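Local coordinates for ABC transporter sugar binding protein (Xanthomonas axonopodis pv. citri, PDB 3UOR), which probably captures maltose or a related sugar in the periplasm and hands it to an ABC transporter for import, at residues N192-E195 / Q196-F200; L208-H212 / D213-N217; V374-W377 / E378-Q382; V381-M384 / R385-T388. One frame throughout, in Å; residues are numbered along the deposited sequence.

All four contacts are local, each within one continuous run of chain. Interactions 3 and 4 follow one another on helix 377-394 and share Val381 and Gln382. Their centres are about 10 Å apart. Interaction 1, at the start of helix 195-202, lies against this helix, with its centre about 9 Å from that of interaction 4 and about 14 Å from that of interaction 3. Phe194 CE1 and Val381 CG2 are 3.9 Å apart. Interaction 2 is a small hairpin about 12 Å from interaction 3, centre to centre. Leu208 CD1 touches both Leu198 CD1 and Trp377 CH2, so the hairpin packs against both helices. Interactions 2 and 4 do not touch.

Interaction 1 (N192-E195 / Q196-F200); sequences NEFE and QQLSF
Glu193 reaches forward to Gln196 at the start of helix 195-202. Its CB lies 3.5 Å from Gln196 OE1. The chain then runs extended through CG to the carboxylate. There OE1 accepts a hydrogen bond from Gln196 NE2, at 2.9 Å with an N-H...O angle of 155°. Gln196 doubles back to make this bond, because its chain bends at CG (chi2 85°). Carboxylate and amide are nearly coplanar, 15° apart, and Glu193 OE1 lies close to the Gln196 amide plane. Glu193 OE2 lies close to the like charge of Glu244, which might favour a proton on one of the two.

Phe194 and Glu195 supply the first carbonyls of the helix. Phe194 O accepts from Leu198 N at 3.0 Å. Glu195 O takes two bonds from one residue: Ser199 N at 2.8 Å and Ser199 OG at 2.7 Å, from opposite faces of the carbonyl plane. This is a common way for a serine within a helix to bond its hydroxyl, to the carbonyl four residues back. The Phe194 ring carries the Glu195 carboxyl carbon over one face, while Leu198 CD2 meets its edge, 3.9 Å from CE1.

The Phe194 ring also packs on helix 377-394, touching Val381 and Met384. Gln196 leans on Tyr230 of helix 221-235 and on Leu263 of strand 259-264.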
loop_
_atom_site.group_PDB
_atom_site.type_symbol
_atom_site.label_atom_id
_atom_site.label_comp_id
_atom_site.label_asym_id
_atom_site.label_seq_id
_atom_site.Cartn_x
_atom_site.Cartn_y
_atom_site.Cartn_z
ATOM N N ASN A 192 3.666 12.257 -10.439
ATOM C CA ASN A 192 4.671 12.260 -9.379
ATOM C C ASN A 192 4.532 11.070 -8.424
ATOM O O ASN A 192 5.371 10.880 -7.545
ATOM C CB ASN A 192 4.578 13.554 -8.563
ATOM C CG ASN A 192 3.210 13.737 -7.938
ATOM O OD1 ASN A 192 2.226 13.980 -8.638
ATOM N ND2 ASN A 192 3.133 13.598 -6.617
ATOM N N GLU A 193 3.462 10.292 -8.570
ATOM C CA GLU A 193 3.236 9.129 -7.706
ATOM C C GLU A 193 3.646 7.866 -8.441
ATOM O O GLU A 193 3.463 7.764 -9.648
ATOM C CB GLU A 193 1.764 9.064 -7.272
ATOM C CG GLU A 193 1.315 10.347 -6.551
ATOM C CD GLU A 193 -0.164 10.382 -6.195
ATOM O OE1 GLU A 193 -0.934 9.490 -6.624
ATOM O OE2 GLU A 193 -0.559 11.328 -5.481
ATOM N N PHE A 194 4.215 6.909 -7.721
ATOM C CA PHE A 194 4.630 5.657 -8.337
ATOM C C PHE A 194 3.620 4.495 -8.174
ATOM O O PHE A 194 3.751 3.463 -8.835
ATOM C CB PHE A 194 5.979 5.230 -7.757
ATOM C CG PHE A 194 5.924 4.833 -6.296
ATOM C CD1 PHE A 194 5.517 3.564 -5.926
ATOM C CD2 PHE A 194 6.287 5.732 -5.296
ATOM C CE1 PHE A 194 5.471 3.185 -4.585
ATOM C CE2 PHE A 194 6.255 5.363 -3.951
ATOM C CZ PHE A 194 5.844 4.085 -3.595
ATOM N N GLU A 195 2.630 4.652 -7.296
ATOM C CA GLU A 195 1.778 3.521 -6.913
ATOM C C GLU A 195 0.925 2.981 -8.058
ATOM O O GLU A 195 0.659 1.773 -8.133
ATOM C CB GLU A 195 0.914 3.859 -5.682
ATOM C CG GLU A 195 1.694 3.941 -4.371
ATOM C CD GLU A 195 2.317 5.320 -4.110
ATOM O OE1 GLU A 195 2.310 6.171 -5.016
ATOM O OE2 GLU A 195 2.821 5.557 -2.995
ATOM N N GLN A 196 0.510 3.861 -8.964
ATOM C CA GLN A 196 -0.328 3.432 -10.081
ATOM C C GLN A 196 0.440 2.500 -11.041
ATOM O O GLN A 196 -0.022 1.397 -11.329
ATOM C CB GLN A 196 -0.879 4.639 -10.836
ATOM C CG GLN A 196 -1.768 5.555 -9.994
ATOM C CD GLN A 196 -0.974 6.571 -9.218
ATOM O OE1 GLN A 196 0.251 6.496 -9.159
ATOM N NE2 GLN A 196 -1.662 7.537 -8.624
ATOM N N GLN A 197 1.614 2.929 -11.515
ATOM C CA GLN A 197 2.438 2.113 -12.420
ATOM C C GLN A 197 2.770 0.840 -11.703
ATOM O O GLN A 197 2.734 -0.245 -12.284
ATOM C CB GLN A 197 3.801 2.785 -12.757
ATOM C CG GLN A 197 3.706 4.201 -13.234
ATOM C CD GLN A 197 3.687 5.214 -12.092
ATOM O OE1 GLN A 197 2.677 5.346 -11.366
ATOM N NE2 GLN A 197 4.808 5.952 -11.934
ATOM N N LEU A 198 3.162 0.981 -10.440
ATOM C CA LEU A 198 3.542 -0.194 -9.659
ATOM C C LEU A 198 2.376 -1.201 -9.571
ATOM O O LEU A 198 2.578 -2.403 -9.755
ATOM C CB LEU A 198 4.037 0.207 -8.269
ATOM C CG LEU A 198 4.331 -0.964 -7.330
ATOM C CD1 LEU A 198 5.416 -1.841 -7.930
ATOM C CD2 LEU A 198 4.782 -0.446 -5.964
ATOM N N SER A 199 1.166 -0.709 -9.306
ATOM C CA SER A 199 -0.010 -1.593 -9.207
ATOM C C SER A 199 -0.145 -2.413 -10.481
ATOM O O SER A 199 -0.264 -3.631 -10.426
ATOM C CB SER A 199 -1.301 -0.788 -8.984
ATOM O OG SER A 199 -1.231 -0.088 -7.756
ATOM N N PHE A 200 -0.105 -1.743 -11.633
ATOM C CA PHE A 200 -0.269 -2.434 -12.913
ATOM C C PHE A 200 0.877 -3.396 -13.203
ATOM O O PHE A 200 0.679 -4.403 -13.879
ATOM C CB PHE A 200 -0.464 -1.428 -14.068
ATOM C CG PHE A 200 -1.727 -0.642 -13.953
ATOM C CD1 PHE A 200 -2.952 -1.301 -13.792
ATOM C CD2 PHE A 200 -1.710 0.742 -13.954
ATOM C CE1 PHE A 200 -4.134 -0.595 -13.667
ATOM C CE2 PHE A 200 -2.908 1.465 -13.827
ATOM C CZ PHE A 200 -4.120 0.786 -13.686
#

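Interaction 2 (L208-H212 / D213-N217)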
loop_
_atom_site.group_PDB
_atom_site.type_symbol
_atom_site.label_atom_id
_atom_site.label_comp_id
_atom_site.label_asym_id
_atom_site.label_seq_id
_atom_site.Cartn_x
_atom_site.Cartn_y
_atom_site.Cartn_z
ATOM N N LEU A 208 9.596 -7.960 -10.838
ATOM C CA LEU A 208 10.266 -6.718 -11.230
ATOM C C LEU A 208 11.789 -6.744 -11.049
ATOM O O LEU A 208 12.493 -5.891 -11.593
ATOM C CB LEU A 208 9.659 -5.535 -10.484
ATOM C CG LEU A 208 8.299 -5.113 -11.035
ATOM C CD1 LEU A 208 7.684 -4.021 -10.194
ATOM C CD2 LEU A 208 8.438 -4.652 -12.486
ATOM N N LEU A 209 12.304 -7.702 -10.277
ATOM C CA LEU A 209 13.760 -7.914 -10.186
ATOM C C LEU A 209 14.046 -9.343 -10.609
ATOM O O LEU A 209 13.130 -10.160 -10.694
ATOM C CB LEU A 209 14.258 -7.704 -8.751
ATOM C CG LEU A 209 13.988 -6.331 -8.135
ATOM C CD1 LEU A 209 14.580 -6.283 -6.725
ATOM C CD2 LEU A 209 14.608 -5.240 -9.027
ATOM N N ARG A 210 15.304 -9.662 -10.867
ATOM C CA ARG A 210 15.635 -11.014 -11.297
ATOM C C ARG A 210 16.948 -11.464 -10.699
ATOM O O ARG A 210 17.703 -10.658 -10.146
ATOM C CB ARG A 210 15.733 -11.096 -12.819
ATOM C CG ARG A 210 16.819 -10.165 -13.395
ATOM C CD ARG A 210 16.800 -10.134 -14.916
ATOM N NE ARG A 210 17.764 -9.167 -15.415
ATOM C CZ ARG A 210 19.060 -9.416 -15.546
ATOM N NH1 ARG A 210 19.532 -10.611 -15.218
ATOM N NH2 ARG A 210 19.883 -8.468 -15.995
ATOM N N ASP A 211 17.206 -12.763 -10.824
ATOM C CA ASP A 211 18.475 -13.366 -10.442
ATOM C C ASP A 211 18.848 -13.036 -8.998
ATOM O O ASP A 211 19.796 -12.293 -8.735
ATOM C CB ASP A 211 19.583 -12.961 -11.419
ATOM C CG ASP A 211 20.895 -13.673 -11.135
ATOM O OD1 ASP A 211 21.967 -13.113 -11.452
ATOM O OD2 ASP A 211 20.858 -14.795 -10.587
ATOM N N HIS A 212 18.084 -13.603 -8.076
ATOM C CA HIS A 212 18.286 -13.419 -6.646
ATOM C C HIS A 212 18.063 -11.971 -6.266
ATOM O O HIS A 212 18.621 -11.479 -5.277
ATOM C CB HIS A 212 19.671 -13.896 -6.212
ATOM C CG HIS A 212 19.876 -15.365 -6.385
ATOM N ND1 HIS A 212 20.581 -15.898 -7.442
ATOM C CD2 HIS A 212 19.444 -16.417 -5.650
ATOM C CE1 HIS A 212 20.593 -17.215 -7.338
ATOM N NE2 HIS A 212 19.913 -17.555 -6.258
ATOM N N ASP A 213 17.206 -11.318 -7.044
ATOM C CA ASP A 213 16.871 -9.917 -6.830
ATOM C C ASP A 213 18.128 -9.055 -6.855
ATOM O O ASP A 213 18.188 -8.026 -6.204
ATOM C CB ASP A 213 16.106 -9.736 -5.529
ATOM C CG ASP A 213 14.683 -10.276 -5.614
ATOM O OD1 ASP A 213 14.233 -10.648 -6.721
ATOM O OD2 ASP A 213 14.009 -10.317 -4.573
ATOM N N ASN A 214 19.118 -9.500 -7.627
ATOM C CA ASN A 214 20.371 -8.789 -7.794
ATOM C C ASN A 214 20.377 -7.894 -9.024
ATOM O O ASN A 214 21.279 -7.096 -9.180
ATOM C CB ASN A 214 21.551 -9.766 -7.861
ATOM C CG ASN A 214 21.826 -10.426 -6.529
ATOM O OD1 ASN A 214 21.472 -9.890 -5.481
ATOM N ND2 ASN A 214 22.456 -11.596 -6.561
ATOM N N TYR A 215 19.389 -8.031 -9.901
ATOM C CA TYR A 215 19.340 -7.187 -11.101
ATOM C C TYR A 215 17.941 -6.681 -11.319
ATOM O O TYR A 215 16.970 -7.326 -10.906
ATOM C CB TYR A 215 19.728 -7.976 -12.340
ATOM C CG TYR A 215 21.182 -8.376 -12.427
ATOM C CD1 TYR A 215 22.121 -7.521 -12.987
ATOM C CD2 TYR A 215 21.610 -9.618 -11.970
ATOM C CE1 TYR A 215 23.449 -7.883 -13.081
ATOM C CE2 TYR A 215 22.937 -9.987 -12.054
ATOM C CZ TYR A 215 23.849 -9.118 -12.616
ATOM O OH TYR A 215 25.173 -9.483 -12.707
ATOM N N GLY A 216 17.822 -5.539 -11.983
ATOM C CA GLY A 216 16.506 -5.053 -12.351
ATOM C C GLY A 216 15.938 -5.943 -13.444
ATOM O O GLY A 216 16.687 -6.520 -14.214
ATOM N N ASN A 217 14.620 -6.071 -13.503
ATOM C CA ASN A 217 13.994 -6.841 -14.557
ATOM C C ASN A 217 12.942 -5.998 -15.225
ATOM O O ASN A 217 11.913 -6.521 -15.654
ATOM C CB ASN A 217 13.341 -8.117 -14.013
ATOM C CG ASN A 217 12.909 -9.064 -15.123
ATOM O OD1 ASN A 217 13.605 -9.223 -16.113
ATOM N ND2 ASN A 217 11.759 -9.701 -14.953
HETATM O O HOH W 1 19.008 -5.779 -15.477
#
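Arg210 lies flat on Tyr215. The guanidinium and ring planes are 5° apart and their centres are 4.7 Å apart, an offset stack shifted so far that the guanidinium lies over Tyr215 CB and CG. Tyr215 CB sits over the guanidinium centre, 3.6 Å from CZ. Arg210 CG is wedged between backbone N and carbonyl carbon (chi1 60°), and the chain runs extended from there to NE, across the neighbouring strand. NE makes a weak bond to Gly216 O. A water joins the same carbonyl to Arg210 NH2. At the ring edge, near its plane, Asp211 OD1 lies 3.3 Å from Tyr215 CE2.

These side chains ride on a beta hairpin of strands 209-210 and 215-216. Arg210 and Tyr215 form its hydrogen-bonded pair: Arg210 N gives to Tyr215 O at 2.9 Å, and Tyr215 N to Arg210 O at 3.1 Å. A type I' turn from Asp211 to Asn214 reverses the chain, closed by Asn214 N to Asp211 O. Asn214 and Tyr215 both face Arg210, which makes a classic beta bulge beside the turn. Asn217 N bonds Leu208 O at 2.9 Å where the strands end.

Farther out, Asp213 OD1 lies 3.6 Å from Leu209 CB, but its carboxylate is held by a salt bridge to Arg207. Arg207 O also accepts from Asn217 ND2. Helix 414-422 binds the turn through Arg416, which donates to His212 O, and Arg417, which donates to Asn214 O.

Interaction 3 (V374-W377 / E378-Q382); sequences VLEW and ERIVQ
Glu376 O accepts a hydrogen bond from Ile380 N at 3.0 Å, with an N-H...O angle of 162°. One residue on, Trp377 O receives Val381 N at the same distance. Both donors come nearly along the carbonyl axis, as in a regular helix. The Ile380 side chain crowds round the first of these carbonyls, with CG1 3.4 Å from Glu376 O.

Glu376 holds the N-cap position of helix 377-394. A type I turn from Val374 to Trp377 leads into it, closed by Trp377 N to Val374 O. The Glu376 side chain bends away at CG. Its carboxylate is not in contact with the Arg379 guanidinium, and the two charges stand 5.1 Å apart between OE1 and NH1. A water spans the turn, giving to Leu375 O and accepting from Glu378 N, so it occupies a backbone N-H in the first turn.

Trp377 carries the apolar part. Chi1 of -176° turns its CG away from the backbone N, and the indole reaches forward along the helix, crossing the Ile380 and Val381 side chains at about a right angle. Val381 CG1 stands 3.0 Å above the indole plane, near the rim, and comes within 3.3 Å of CZ2. Ile380 CG2 approaches the six-membered ring at CZ3, 3.9 Å away. Pro372 touches the indole too. Ile380 also meets Val409 and Ile412 of helix 398-412, and Arg416 of helix 414-422 touches Val374 and Glu376.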
loop_
_atom_site.group_PDB
_atom_site.type_symbol
_atom_site.label_atom_id
_atom_site.label_comp_id
_atom_site.label_asym_id
_atom_site.label_seq_id
_atom_site.Cartn_x
_atom_site.Cartn_y
_atom_site.Cartn_z
ATOM N N VAL A 374 13.756 -6.301 -0.994
ATOM C CA VAL A 374 15.110 -5.776 -0.871
ATOM C C VAL A 374 15.104 -4.414 -0.208
ATOM O O VAL A 374 14.220 -3.580 -0.405
ATOM C CB VAL A 374 15.805 -5.682 -2.225
ATOM C CG1 VAL A 374 15.900 -7.069 -2.845
ATOM C CG2 VAL A 374 15.048 -4.721 -3.158
ATOM N N LEU A 375 16.107 -4.220 0.621
ATOM C CA LEU A 375 16.360 -2.976 1.316
ATOM C C LEU A 375 16.310 -1.761 0.356
ATOM O O LEU A 375 15.796 -0.698 0.706
ATOM C CB LEU A 375 17.734 -3.139 1.961
ATOM C CG LEU A 375 18.423 -2.079 2.748
ATOM C CD1 LEU A 375 19.415 -2.802 3.635
ATOM C CD2 LEU A 375 19.099 -1.148 1.772
ATOM N N GLU A 376 16.787 -1.932 -0.871
ATOM C CA GLU A 376 16.831 -0.803 -1.807
ATOM C C GLU A 376 15.557 -0.577 -2.634
ATOM O O GLU A 376 15.540 0.238 -3.574
ATOM C CB GLU A 376 18.095 -0.852 -2.677
ATOM C CG GLU A 376 18.543 -2.222 -3.117
ATOM C CD GLU A 376 19.233 -3.058 -2.022
ATOM O OE1 GLU A 376 20.401 -2.805 -1.651
ATOM O OE2 GLU A 376 18.606 -4.021 -1.564
ATOM N N TRP A 377 14.481 -1.263 -2.257
ATOM C CA TRP A 377 13.218 -1.147 -2.990
ATOM C C TRP A 377 12.692 0.294 -3.121
ATOM O O TRP A 377 12.251 0.694 -4.184
ATOM C CB TRP A 377 12.111 -2.065 -2.421
ATOM C CG TRP A 377 10.904 -1.964 -3.272
ATOM C CD1 TRP A 377 9.720 -1.348 -2.961
ATOM C CD2 TRP A 377 10.787 -2.402 -4.630
ATOM N NE1 TRP A 377 8.862 -1.426 -4.034
ATOM C CE2 TRP A 377 9.506 -2.054 -5.073
ATOM C CE3 TRP A 377 11.639 -3.085 -5.502
ATOM C CZ2 TRP A 377 9.053 -2.365 -6.354
ATOM C CZ3 TRP A 377 11.202 -3.387 -6.752
ATOM C CH2 TRP A 377 9.914 -3.032 -7.180
ATOM N N GLU A 378 12.727 1.078 -2.059
ATOM C CA GLU A 378 12.216 2.441 -2.173
ATOM C C GLU A 378 12.994 3.277 -3.188
ATOM O O GLU A 378 12.391 4.007 -3.962
ATOM C CB GLU A 378 12.191 3.146 -0.822
ATOM C CG GLU A 378 10.962 2.782 0.000
ATOM C CD GLU A 378 10.758 3.706 1.195
ATOM O OE1 GLU A 378 11.608 3.705 2.116
ATOM O OE2 GLU A 378 9.739 4.435 1.210
ATOM N N ARG A 379 14.320 3.168 -3.193
ATOM C CA ARG A 379 15.130 3.844 -4.203
ATOM C C ARG A 379 14.716 3.380 -5.602
ATOM O O ARG A 379 14.540 4.173 -6.514
ATOM C CB ARG A 379 16.615 3.548 -3.989
ATOM C CG ARG A 379 17.218 4.231 -2.765
ATOM C CD ARG A 379 18.542 3.582 -2.345
ATOM N NE ARG A 379 19.661 3.983 -3.200
ATOM C CZ ARG A 379 20.807 3.309 -3.290
ATOM N NH1 ARG A 379 20.966 2.190 -2.583
ATOM N NH2 ARG A 379 21.789 3.746 -4.089
ATOM N N ILE A 380 14.545 2.081 -5.757
ATOM C CA ILE A 380 14.170 1.532 -7.043
ATOM C C ILE A 380 12.871 2.129 -7.599
ATOM O O ILE A 380 12.834 2.547 -8.761
ATOM C CB ILE A 380 14.136 -0.006 -6.980
ATOM C CG1 ILE A 380 15.572 -0.519 -6.842
ATOM C CG2 ILE A 380 13.448 -0.583 -8.210
ATOM C CD1 ILE A 380 15.684 -1.976 -6.381
ATOM N N VAL A 381 11.814 2.213 -6.791
ATOM C CA VAL A 381 10.566 2.743 -7.333
ATOM C C VAL A 381 10.643 4.221 -7.595
ATOM O O VAL A 381 9.937 4.702 -8.467
ATOM C CB VAL A 381 9.270 2.433 -6.519
ATOM C CG1 VAL A 381 8.980 0.970 -6.519
ATOM C CG2 VAL A 381 9.352 2.980 -5.133
ATOM N N GLN A 382 11.477 4.946 -6.850
ATOM C CA GLN A 382 11.729 6.338 -7.194
ATOM C C GLN A 382 12.343 6.465 -8.590
ATOM O O GLN A 382 11.939 7.327 -9.354
ATOM C CB GLN A 382 12.599 7.055 -6.153
ATOM C CG GLN A 382 11.879 7.344 -4.816
ATOM C CD GLN A 382 10.446 7.876 -4.993
ATOM O OE1 GLN A 382 10.152 8.628 -5.929
ATOM N NE2 GLN A 382 9.556 7.489 -4.083
HETATM O O HOH W 2 13.052 0.002 0.670
#

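Interaction 4 (V381-M384 / R385-T388); sequences VQEM and RLVT
The middle of helix 377-394 carries this contact, in one regular alpha-helical turn after another. Four successive backbone bonds link residues i and i+4. They start with Arg385 N to Val381 O and finish with Thr388 N to Met384 O, both 3.0 Å.

Gln382 and Arg385 add a side-chain bond on the surface of the helix. Arg385 NE points at Gln382 OE1 with an N-H...O angle of 167°, but at 3.4 Å the bond is weak. The oxygen lies at the edge of the guanidinium, in its plane, while the amide itself is turned 50° away. Arg385 gets there by a bend at CD (chi3 74°), which swings NE back toward the preceding turn.

Leu386 CG rests 3.4 Å from Gln382 O. Thr388 CG2 comes to 3.1 Å from Met384 O and 4.2 Å from Met384 CG, where the two side chains cross at a slant.

Phe194, just before helix 195-202, packs on Arg385, and Leu198 of that helix meets Met384. Met384 further touches Phe223 of helix 221-235, as Thr388 does Leu227. Glu383 and Val387 meet helix 398-412, so this helix has partners on several sides.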
loop_
_atom_site.group_PDB
_atom_site.type_symbol
_atom_site.label_atom_id
_atom_site.label_comp_id
_atom_site.label_asym_id
_atom_site.label_seq_id
_atom_site.Cartn_x
_atom_site.Cartn_y
_atom_site.Cartn_z
ATOM N N VAL A 381 11.814 2.213 -6.791
ATOM C CA VAL A 381 10.566 2.743 -7.333
ATOM C C VAL A 381 10.643 4.221 -7.595
ATOM O O VAL A 381 9.937 4.702 -8.467
ATOM C CB VAL A 381 9.270 2.433 -6.519
ATOM C CG1 VAL A 381 8.980 0.970 -6.519
ATOM C CG2 VAL A 381 9.352 2.980 -5.133
ATOM N N GLN A 382 11.477 4.946 -6.850
ATOM C CA GLN A 382 11.729 6.338 -7.194
ATOM C C GLN A 382 12.343 6.465 -8.590
ATOM O O GLN A 382 11.939 7.327 -9.354
ATOM C CB GLN A 382 12.599 7.055 -6.153
ATOM C CG GLN A 382 11.879 7.344 -4.816
ATOM C CD GLN A 382 10.446 7.876 -4.993
ATOM O OE1 GLN A 382 10.152 8.628 -5.929
ATOM N NE2 GLN A 382 9.556 7.489 -4.083
ATOM N N GLU A 383 13.323 5.629 -8.928
ATOM C CA GLU A 383 13.859 5.645 -10.298
ATOM C C GLU A 383 12.759 5.296 -11.300
ATOM O O GLU A 383 12.630 5.944 -12.329
ATOM C CB GLU A 383 15.018 4.667 -10.470
ATOM C CG GLU A 383 16.239 5.002 -9.621
ATOM C CD GLU A 383 16.858 6.332 -10.025
ATOM O OE1 GLU A 383 16.834 6.654 -11.230
ATOM O OE2 GLU A 383 17.349 7.041 -9.136
ATOM N N MET A 384 11.944 4.291 -10.982
ATOM C CA MET A 384 10.941 3.837 -11.926
ATOM C C MET A 384 10.048 5.012 -12.271
ATOM O O MET A 384 9.714 5.230 -13.422
ATOM C CB MET A 384 10.076 2.716 -11.339
ATOM C CG MET A 384 8.786 2.455 -12.149
ATOM S SD MET A 384 7.739 1.266 -11.313
ATOM C CE MET A 384 7.036 2.346 -10.070
ATOM N N ARG A 385 9.649 5.760 -11.258
ATOM C CA ARG A 385 8.700 6.829 -11.462
ATOM C C ARG A 385 9.332 7.992 -12.258
ATOM O O ARG A 385 8.658 8.653 -13.056
ATOM C CB ARG A 385 8.228 7.325 -10.109
ATOM C CG ARG A 385 7.301 8.473 -10.211
ATOM C CD ARG A 385 7.192 9.170 -8.893
ATOM N NE ARG A 385 8.367 9.964 -8.546
ATOM C CZ ARG A 385 8.818 10.985 -9.265
ATOM N NH1 ARG A 385 8.229 11.318 -10.420
ATOM N NH2 ARG A 385 9.876 11.659 -8.838
ATOM N N LEU A 386 10.620 8.241 -12.043
ATOM C CA LEU A 386 11.293 9.323 -12.764
ATOM C C LEU A 386 11.321 9.005 -14.240
ATOM O O LEU A 386 11.123 9.870 -15.080
ATOM C CB LEU A 386 12.730 9.521 -12.277
ATOM C CG LEU A 386 12.879 10.170 -10.902
ATOM C CD1 LEU A 386 14.355 10.326 -10.535
ATOM C CD2 LEU A 386 12.175 11.516 -10.884
ATOM N N VAL A 387 11.586 7.750 -14.551
ATOM C CA VAL A 387 11.665 7.306 -15.933
ATOM C C VAL A 387 10.297 7.339 -16.579
ATOM O O VAL A 387 10.158 7.767 -17.717
ATOM C CB VAL A 387 12.238 5.898 -16.028
ATOM C CG1 VAL A 387 11.893 5.292 -17.342
ATOM C CG2 VAL A 387 13.744 5.949 -15.854
ATOM N N THR A 388 9.266 6.912 -15.856
ATOM C CA THR A 388 7.947 6.843 -16.483
ATOM C C THR A 388 7.384 8.239 -16.762
ATOM O O THR A 388 6.714 8.454 -17.765
ATOM C CB THR A 388 6.939 6.006 -15.655
ATOM O OG1 THR A 388 6.763 6.614 -14.369
ATOM C CG2 THR A 388 7.464 4.600 -15.468
#